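Local coordinates for protein Two-component sensor histidine kinase (Nostoc sp., PDB 3OLO) that probably serves as the sensory PAS module of a histidine kinase that passes signals on by phosphorylating a histidine, at residues 57-69 against 81-93. Numbering follows the deposited sequence.
Sequences NLQDIDVDFALHD and FKTRYRSQSGRIF
The D62 carboxylate, buried beside the strand, takes three bonds: T83 OG1 donates to D62 OD1 (2.7 Å), D64 N reaches the same oxygen from the opposite face of the carboxylate plane, closing an Asx turn, and H68 NE2 donates to D62 OD2 (2.9 Å) on its syn side, nearly in the imidazole plane. With CG anti to the backbone N (chi1 -174°), the D62 carboxylate is brought up to T83 OG1. The H68 ring is sandwiched: F81 turns its ring edge, led by CE2, onto one face, a T-shaped pair with centroids 4.8 Å apart, and D64 O lies over the other. An asparagine here in place of D62, lacking the charge, would probably set its amide NH2 against H68 NE2, or if flipped against both T83 OG1 and D64 N, leaving those donors without their acceptor. Further out, R84 grips D64 side-on, NE to OD2 (3.0 Å) and NH2 to OD1 (3.0 Å), the two planar groups almost coplanar; the arginine chain bends at chi3 (-67°) to bring both nitrogens round. V63 CG1 covers a face of that guanidinium, while V63 CG2 packs on R86 CB. The backbones join in a single bridge between D62 and Y85: R86 N donates to I61 O (2.9 Å), and V63 N makes a weak bond to R84 O. On the buried side I61 CG2 sits over the Y85 ring (3.9 Å to its centroid), a CH-pi contact. Thus the loop between helices 50-53 and 70-76 lies along 78-86, an outermost strand of the antiparallel PAS sheet; V95 of adjacent strand 92-104 packs against T83 and Y85.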
ATOM      1  N   ASN A  57      18.950   9.023  -4.102  1.00 35.16           N
ATOM      2  CA  ASN A  57      19.343   7.624  -4.025  1.00 36.67           C
ATOM      3  C   ASN A  57      19.202   7.146  -2.587  1.00 37.78           C
ATOM      4  O   ASN A  57      19.294   7.952  -1.658  1.00 35.97           O
ATOM      5  CB  ASN A  57      20.800   7.484  -4.444  1.00 36.74           C
ATOM      6  CG  ASN A  57      21.183   6.061  -4.736  1.00 45.06           C
ATOM      7  OD1 ASN A  57      21.699   5.341  -3.874  1.00 52.98           O
ATOM      8  ND2 ASN A  57      20.944   5.642  -5.966  1.00 44.55           N
ATOM      9  N   LEU A  58      18.982   5.846  -2.407  1.00 30.09           N
ATOM     10  CA  LEU A  58      18.965   5.236  -1.081  1.00 28.70           C
ATOM     11  C   LEU A  58      20.212   5.617  -0.291  1.00 31.67           C
ATOM     12  O   LEU A  58      20.172   5.787   0.929  1.00 33.06           O
ATOM     13  CB  LEU A  58      18.908   3.711  -1.207  1.00 30.64           C
ATOM     14  CG  LEU A  58      18.898   2.972   0.123  1.00 28.07           C
ATOM     15  CD1 LEU A  58      17.680   3.397   0.922  1.00 24.97           C
ATOM     16  CD2 LEU A  58      18.929   1.450  -0.085  1.00 40.02           C
ATOM     17  N   GLN A  59      21.321   5.765  -0.995  1.00 27.71           N
ATOM     18  CA  GLN A  59      22.589   6.061  -0.360  1.00 35.14           C
ATOM     19  C   GLN A  59      22.601   7.450   0.293  1.00 39.03           C
ATOM     20  O   GLN A  59      23.461   7.742   1.120  1.00 40.02           O
ATOM     21  CB  GLN A  59      23.699   5.962  -1.399  1.00 40.54           C
ATOM     22  CG  GLN A  59      25.090   6.116  -0.836  1.00 50.40           C
ATOM     23  CD  GLN A  59      26.168   5.915  -1.896  1.00 71.56           C
ATOM     24  OE1 GLN A  59      27.299   5.544  -1.581  1.00 74.84           O
ATOM     25  NE2 GLN A  59      25.818   6.162  -3.157  1.00 71.36           N
ATOM     26  N   ASP A  60      21.652   8.302  -0.078  1.00 35.24           N
ATOM     27  CA  ASP A  60      21.552   9.648   0.511  1.00 33.73           C
ATOM     28  C   ASP A  60      20.795   9.643   1.839  1.00 37.00           C
ATOM     29  O   ASP A  60      20.804  10.641   2.550  1.00 36.58           O
ATOM     30  CB  ASP A  60      20.831  10.597  -0.451  1.00 32.88           C
ATOM     31  CG  ASP A  60      21.534  10.715  -1.787  1.00 42.34           C
ATOM     32  OD1 ASP A  60      22.785  10.685  -1.810  1.00 35.66           O
ATOM     33  OD2 ASP A  60      20.834  10.841  -2.815  1.00 44.38           O
ATOM     34  N   ILE A  61      20.112   8.531   2.136  1.00 32.98           N
ATOM     35  CA  ILE A  61      19.290   8.360   3.337  1.00 36.12           C
ATOM     36  C   ILE A  61      19.868   7.268   4.245  1.00 32.86           C
ATOM     37  O   ILE A  61      19.942   7.405   5.455  1.00 32.70           O
ATOM     38  CB  ILE A  61      17.865   7.875   2.957  1.00 42.49           C
ATOM     39  CG1 ILE A  61      17.242   8.777   1.889  1.00 45.61           C
ATOM     40  CG2 ILE A  61      16.963   7.786   4.184  1.00 36.75           C
ATOM     41  CD1 ILE A  61      16.722  10.067   2.412  1.00 35.54           C
ATOM     42  N   ASP A  62      20.230   6.151   3.640  1.00 25.95           N
ATOM     43  CA  ASP A  62      20.724   5.000   4.388  1.00 30.49           C
ATOM     44  C   ASP A  62      22.167   5.251   4.800  1.00 30.89           C
ATOM     45  O   ASP A  62      23.091   5.086   4.013  1.00 41.47           O
ATOM     46  CB  ASP A  62      20.612   3.736   3.539  1.00 32.19           C
ATOM     47  CG  ASP A  62      20.970   2.479   4.304  1.00 36.17           C
ATOM     48  OD1 ASP A  62      21.568   2.582   5.396  1.00 37.33           O
ATOM     49  OD2 ASP A  62      20.656   1.385   3.808  1.00 40.38           O
ATOM     50  N   VAL A  63      22.342   5.676   6.042  1.00 32.02           N
ATOM     51  CA  VAL A  63      23.660   5.948   6.590  1.00 32.36           C
ATOM     52  C   VAL A  63      24.611   4.767   6.436  1.00 31.91           C
ATOM     53  O   VAL A  63      25.811   4.948   6.249  1.00 36.88           O
ATOM     54  CB  VAL A  63      23.560   6.292   8.087  1.00 35.02           C
ATOM     55  CG1 VAL A  63      24.945   6.554   8.667  1.00 33.98           C
ATOM     56  CG2 VAL A  63      22.671   7.501   8.280  1.00 33.09           C
ATOM     57  N   ASP A  64      24.079   3.553   6.528  1.00 33.51           N
ATOM     58  CA  ASP A  64      24.931   2.374   6.528  1.00 35.31           C
ATOM     59  C   ASP A  64      24.905   1.636   5.201  1.00 40.00           C
ATOM     60  O   ASP A  64      25.221   0.446   5.135  1.00 36.05           O
ATOM     61  CB  ASP A  64      24.526   1.454   7.676  1.00 36.43           C
ATOM     62  CG  ASP A  64      24.778   2.084   9.032  1.00 40.44           C
ATOM     63  OD1 ASP A  64      25.786   2.813   9.173  1.00 48.81           O
ATOM     64  OD2 ASP A  64      23.967   1.862   9.951  1.00 48.21           O
ATOM     65  N   PHE A  65      24.549   2.360   4.144  1.00 35.16           N
ATOM     66  CA  PHE A  65      24.342   1.765   2.826  1.00 41.93           C
ATOM     67  C   PHE A  65      25.536   0.928   2.350  1.00 38.89           C
ATOM     68  O   PHE A  65      25.365  -0.168   1.826  1.00 41.49           O
ATOM     69  CB  PHE A  65      24.038   2.868   1.811  1.00 42.25           C
ATOM     70  CG  PHE A  65      23.893   2.375   0.400  1.00 46.42           C
ATOM     71  CD1 PHE A  65      25.000   2.274  -0.428  1.00 49.25           C
ATOM     72  CD2 PHE A  65      22.652   2.027  -0.104  1.00 39.94           C
ATOM     73  CE1 PHE A  65      24.872   1.830  -1.728  1.00 47.82           C
ATOM     74  CE2 PHE A  65      22.519   1.583  -1.401  1.00 46.90           C
ATOM     75  CZ  PHE A  65      23.631   1.481  -2.214  1.00 50.18           C
ATOM     76  N   ALA A  66      26.743   1.444   2.534  1.00 38.38           N
ATOM     77  CA  ALA A  66      27.934   0.757   2.046  1.00 48.15           C
ATOM     78  C   ALA A  66      28.282  -0.463   2.898  1.00 47.30           C
ATOM     79  O   ALA A  66      29.136  -1.265   2.533  1.00 45.15           O
ATOM     80  CB  ALA A  66      29.112   1.717   1.986  1.00 49.47           C
ATOM     81  N   LEU A  67      27.611  -0.608   4.032  1.00 46.18           N
ATOM     82  CA  LEU A  67      27.844  -1.757   4.900  1.00 51.95           C
ATOM     83  C   LEU A  67      27.121  -3.020   4.429  1.00 50.21           C
ATOM     84  O   LEU A  67      27.546  -4.125   4.745  1.00 49.40           O
ATOM     85  CB  LEU A  67      27.422  -1.432   6.332  1.00 56.96           C
ATOM     86  CG  LEU A  67      28.477  -0.756   7.207  1.00 62.69           C
ATOM     87  CD1 LEU A  67      29.301   0.269   6.429  1.00 72.48           C
ATOM     88  CD2 LEU A  67      27.802  -0.118   8.413  1.00 58.48           C
ATOM     89  N   HIS A  68      26.028  -2.857   3.685  1.00 51.71           N
ATOM     90  CA  HIS A  68      25.212  -3.994   3.256  1.00 47.24           C
ATOM     91  C   HIS A  68      25.879  -4.775   2.134  1.00 48.43           C
ATOM     92  O   HIS A  68      26.489  -4.196   1.242  1.00 56.39           O
ATOM     93  CB  HIS A  68      23.848  -3.517   2.768  1.00 46.09           C
ATOM     94  CG  HIS A  68      23.182  -2.555   3.695  1.00 44.12           C
ATOM     95  ND1 HIS A  68      23.306  -2.639   5.066  1.00 45.35           N
ATOM     96  CD2 HIS A  68      22.397  -1.478   3.455  1.00 42.37           C
ATOM     97  CE1 HIS A  68      22.621  -1.660   5.627  1.00 47.11           C
ATOM     98  NE2 HIS A  68      22.057  -0.943   4.671  1.00 41.53           N
ATOM     99  N   ASP A  69      25.751  -6.094   2.176  1.00 39.15           N
ATOM    100  CA  ASP A  69      26.272  -6.926   1.109  1.00 43.24           C
ATOM    101  C   ASP A  69      25.200  -7.005   0.033  1.00 48.37           C
ATOM    102  O   ASP A  69      24.499  -8.015  -0.102  1.00 44.04           O
ATOM    103  CB  ASP A  69      26.626  -8.314   1.629  1.00 54.99           C
ATOM    104  CG  ASP A  69      27.220  -9.203   0.554  1.00 63.79           C
ATOM    105  OD1 ASP A  69      27.014  -8.918  -0.646  1.00 63.62           O
ATOM    106  OD2 ASP A  69      27.889 -10.190   0.913  1.00 70.21           O
ATOM    107  N   PHE A  81      15.979  -6.525   6.993  1.00 35.98           N
ATOM    108  CA  PHE A  81      17.133  -6.242   7.847  1.00 46.11           C
ATOM    109  C   PHE A  81      17.106  -4.803   8.383  1.00 46.92           C
ATOM    110  O   PHE A  81      16.342  -3.972   7.898  1.00 38.40           O
ATOM    111  CB  PHE A  81      18.431  -6.487   7.075  1.00 48.70           C
ATOM    112  CG  PHE A  81      18.642  -5.536   5.933  1.00 50.25           C
ATOM    113  CD1 PHE A  81      18.095  -5.794   4.691  1.00 47.93           C
ATOM    114  CD2 PHE A  81      19.378  -4.378   6.106  1.00 51.91           C
ATOM    115  CE1 PHE A  81      18.285  -4.919   3.638  1.00 45.30           C
ATOM    116  CE2 PHE A  81      19.566  -3.496   5.058  1.00 52.83           C
ATOM    117  CZ  PHE A  81      19.019  -3.768   3.822  1.00 49.07           C
ATOM    118  N   LYS A  82      17.945  -4.518   9.380  1.00 40.17           N
ATOM    119  CA  LYS A  82      17.970  -3.200  10.014  1.00 39.23           C
ATOM    120  C   LYS A  82      19.052  -2.327   9.419  1.00 38.53           C
ATOM    121  O   LYS A  82      20.151  -2.791   9.123  1.00 38.70           O
ATOM    122  CB  LYS A  82      18.282  -3.304  11.509  1.00 46.59           C
ATOM    123  CG  LYS A  82      17.480  -4.313  12.269  1.00 59.62           C
ATOM    124  CD  LYS A  82      16.132  -3.768  12.690  1.00 63.10           C
ATOM    125  CE  LYS A  82      15.194  -4.908  13.011  1.00 66.07           C
ATOM    126  NZ  LYS A  82      14.960  -5.717  11.787  1.00 68.86           N
ATOM    127  N   THR A  83      18.757  -1.044   9.280  1.00 34.05           N
ATOM    128  CA  THR A  83      19.810  -0.083   9.043  1.00 33.19           C
ATOM    129  C   THR A  83      19.441   1.228   9.726  1.00 32.11           C
ATOM    130  O   THR A  83      18.390   1.325  10.349  1.00 38.85           O
ATOM    131  CB  THR A  83      20.042   0.101   7.548  1.00 36.84           C
ATOM    132  OG1 THR A  83      21.298   0.759   7.335  1.00 38.07           O
ATOM    133  CG2 THR A  83      18.897   0.893   6.921  1.00 36.26           C
ATOM    134  N   ARG A  84      20.316   2.224   9.640  1.00 32.18           N
ATOM    135  CA  ARG A  84      20.014   3.554  10.168  1.00 33.30           C
ATOM    136  C   ARG A  84      19.727   4.487   9.011  1.00 33.33           C
ATOM    137  O   ARG A  84      20.425   4.452   8.002  1.00 34.74           O
ATOM    138  CB  ARG A  84      21.195   4.106  10.971  1.00 35.18           C
ATOM    139  CG  ARG A  84      21.573   3.262  12.186  1.00 48.26           C
ATOM    140  CD  ARG A  84      22.737   3.875  12.933  1.00 49.22           C
ATOM    141  NE  ARG A  84      23.967   3.839  12.150  1.00 48.62           N
ATOM    142  CZ  ARG A  84      24.987   4.681  12.309  1.00 54.97           C
ATOM    143  NH1 ARG A  84      24.935   5.647  13.223  1.00 51.15           N
ATOM    144  NH2 ARG A  84      26.062   4.562  11.544  1.00 51.04           N
ATOM    145  N   TYR A  85      18.689   5.302   9.153  1.00 29.06           N
ATOM    146  CA  TYR A  85      18.399   6.364   8.202  1.00 28.26           C
ATOM    147  C   TYR A  85      18.717   7.734   8.784  1.00 33.43           C
ATOM    148  O   TYR A  85      18.597   7.945   9.992  1.00 36.95           O
ATOM    149  CB  TYR A  85      16.913   6.360   7.854  1.00 23.37           C
ATOM    150  CG  TYR A  85      16.474   5.318   6.846  1.00 23.73           C
ATOM    151  CD1 TYR A  85      17.343   4.339   6.377  1.00 28.71           C
ATOM    152  CD2 TYR A  85      15.179   5.334   6.350  1.00 27.51           C
ATOM    153  CE1 TYR A  85      16.919   3.387   5.444  1.00 26.05           C
ATOM    154  CE2 TYR A  85      14.754   4.402   5.417  1.00 29.54           C
ATOM    155  CZ  TYR A  85      15.626   3.434   4.965  1.00 29.62           C
ATOM    156  OH  TYR A  85      15.185   2.504   4.039  1.00 29.88           O
ATOM    157  N   ARG A  86      19.131   8.663   7.925  0.51 35.17           N
ATOM    158  CA  ARG A  86      19.250  10.059   8.315  0.51 34.69           C
ATOM    159  C   ARG A  86      18.205  10.862   7.571  0.51 32.41           C
ATOM    160  O   ARG A  86      18.102  10.781   6.346  0.51 28.47           O
ATOM    161  CB  ARG A  86      20.631  10.626   8.009  0.51 36.32           C
ATOM    162  CG  ARG A  86      20.740  12.106   8.358  0.51 35.18           C
ATOM    163  CD  ARG A  86      22.053  12.710   7.909  0.51 35.66           C
ATOM    164  NE  ARG A  86      23.195  12.107   8.588  0.51 41.73           N
ATOM    165  CZ  ARG A  86      24.135  11.377   7.995  0.51 40.85           C
ATOM    166  NH1 ARG A  86      24.090  11.151   6.687  0.51 44.70           N
ATOM    167  NH2 ARG A  86      25.136  10.884   8.714  0.51 37.28           N
ATOM    168  N   SER A  87      17.430  11.636   8.320  1.00 28.94           N
ATOM    169  CA  SER A  87      16.345  12.407   7.742  1.00 26.26           C
ATOM    170  C   SER A  87      16.871  13.775   7.339  1.00 25.12           C
ATOM    171  O   SER A  87      17.988  14.146   7.694  1.00 29.47           O
ATOM    172  CB  SER A  87      15.207  12.556   8.740  1.00 24.99           C
ATOM    173  OG  SER A  87      15.613  13.332   9.849  1.00 27.27           O
ATOM    174  N   GLN A  88      16.058  14.526   6.612  1.00 28.49           N
ATOM    175  CA  GLN A  88      16.488  15.821   6.132  1.00 27.07           C
ATOM    176  C   GLN A  88      16.891  16.766   7.274  1.00 34.13           C
ATOM    177  O   GLN A  88      17.835  17.540   7.130  1.00 32.07           O
ATOM    178  CB  GLN A  88      15.417  16.465   5.259  1.00 20.26           C
ATOM    179  CG  GLN A  88      15.863  17.852   4.813  1.00 30.91           C
ATOM    180  CD  GLN A  88      15.222  18.310   3.532  1.00 27.95           C
ATOM    181  OE1 GLN A  88      15.889  18.879   2.679  1.00 27.66           O
ATOM    182  NE2 GLN A  88      13.917  18.079   3.393  1.00 22.04           N
ATOM    183  N   SER A  89      16.206  16.708   8.413  1.00 28.35           N
ATOM    184  CA  SER A  89      16.590  17.577   9.528  1.00 27.95           C
ATOM    185  C   SER A  89      17.730  16.994  10.371  1.00 32.47           C
ATOM    186  O   SER A  89      18.066  17.517  11.432  1.00 34.48           O
ATOM    187  CB  SER A  89      15.383  17.881  10.410  1.00 33.82           C
ATOM    188  OG  SER A  89      14.989  16.739  11.135  1.00 34.88           O
ATOM    189  N   GLY A  90      18.321  15.904   9.900  1.00 36.46           N
ATOM    190  CA  GLY A  90      19.488  15.341  10.549  1.00 34.77           C
ATOM    191  C   GLY A  90      19.178  14.343  11.649  1.00 36.36           C
ATOM    192  O   GLY A  90      20.043  14.037  12.456  1.00 36.64           O
ATOM    193  N   ARG A  91      17.954  13.831  11.703  1.00 36.19           N
ATOM    194  CA  ARG A  91      17.650  12.781  12.668  1.00 37.73           C
ATOM    195  C   ARG A  91      18.288  11.495  12.177  1.00 37.53           C
ATOM    196  O   ARG A  91      18.226  11.179  10.988  1.00 31.77           O
ATOM    197  CB  ARG A  91      16.145  12.580  12.835  1.00 36.67           C
ATOM    198  CG  ARG A  91      15.370  13.839  13.210  1.00 50.79           C
ATOM    199  CD  ARG A  91      13.863  13.615  13.025  1.00 62.97           C
ATOM    200  NE  ARG A  91      13.062  14.820  13.257  1.00 52.85           N
ATOM    201  CZ  ARG A  91      12.603  15.195  14.446  1.00 56.40           C
ATOM    202  NH1 ARG A  91      12.876  14.474  15.526  1.00 56.35           N
ATOM    203  NH2 ARG A  91      11.878  16.299  14.565  1.00 60.15           N
ATOM    204  N   ILE A  92      18.927  10.775  13.092  1.00 33.55           N
ATOM    205  CA  ILE A  92      19.438   9.444  12.814  1.00 38.71           C
ATOM    206  C   ILE A  92      18.576   8.454  13.588  1.00 36.50           C
ATOM    207  O   ILE A  92      18.443   8.565  14.805  1.00 37.29           O
ATOM    208  CB  ILE A  92      20.888   9.283  13.295  1.00 45.04           C
ATOM    209  CG1 ILE A  92      21.780  10.400  12.732  1.00 48.39           C
ATOM    210  CG2 ILE A  92      21.420   7.903  12.917  1.00 42.01           C
ATOM    211  CD1 ILE A  92      22.101  10.264  11.265  1.00 49.39           C
ATOM    212  N   PHE A  93      17.990   7.486  12.895  1.00 33.07           N
ATOM    213  CA  PHE A  93      17.127   6.522  13.563  1.00 37.89           C
ATOM    214  C   PHE A  93      17.240   5.130  12.939  1.00 39.63           C
ATOM    215  O   PHE A  93      17.519   4.989  11.747  1.00 34.65           O
ATOM    216  CB  PHE A  93      15.670   7.016  13.557  1.00 34.35           C
ATOM    217  CG  PHE A  93      15.156   7.400  12.190  1.00 33.51           C
ATOM    218  CD1 PHE A  93      15.470   8.636  11.639  1.00 31.75           C
ATOM    219  CD2 PHE A  93      14.349   6.529  11.463  1.00 28.35           C
ATOM    220  CE1 PHE A  93      14.999   8.998  10.390  1.00 27.52           C
ATOM    221  CE2 PHE A  93      13.870   6.883  10.215  1.00 34.83           C
ATOM    222  CZ  PHE A  93      14.192   8.118   9.671  1.00 26.89           C
TER
HETATM  223  O   HOH W   1      19.568  12.279   4.421  1.00 36.45           O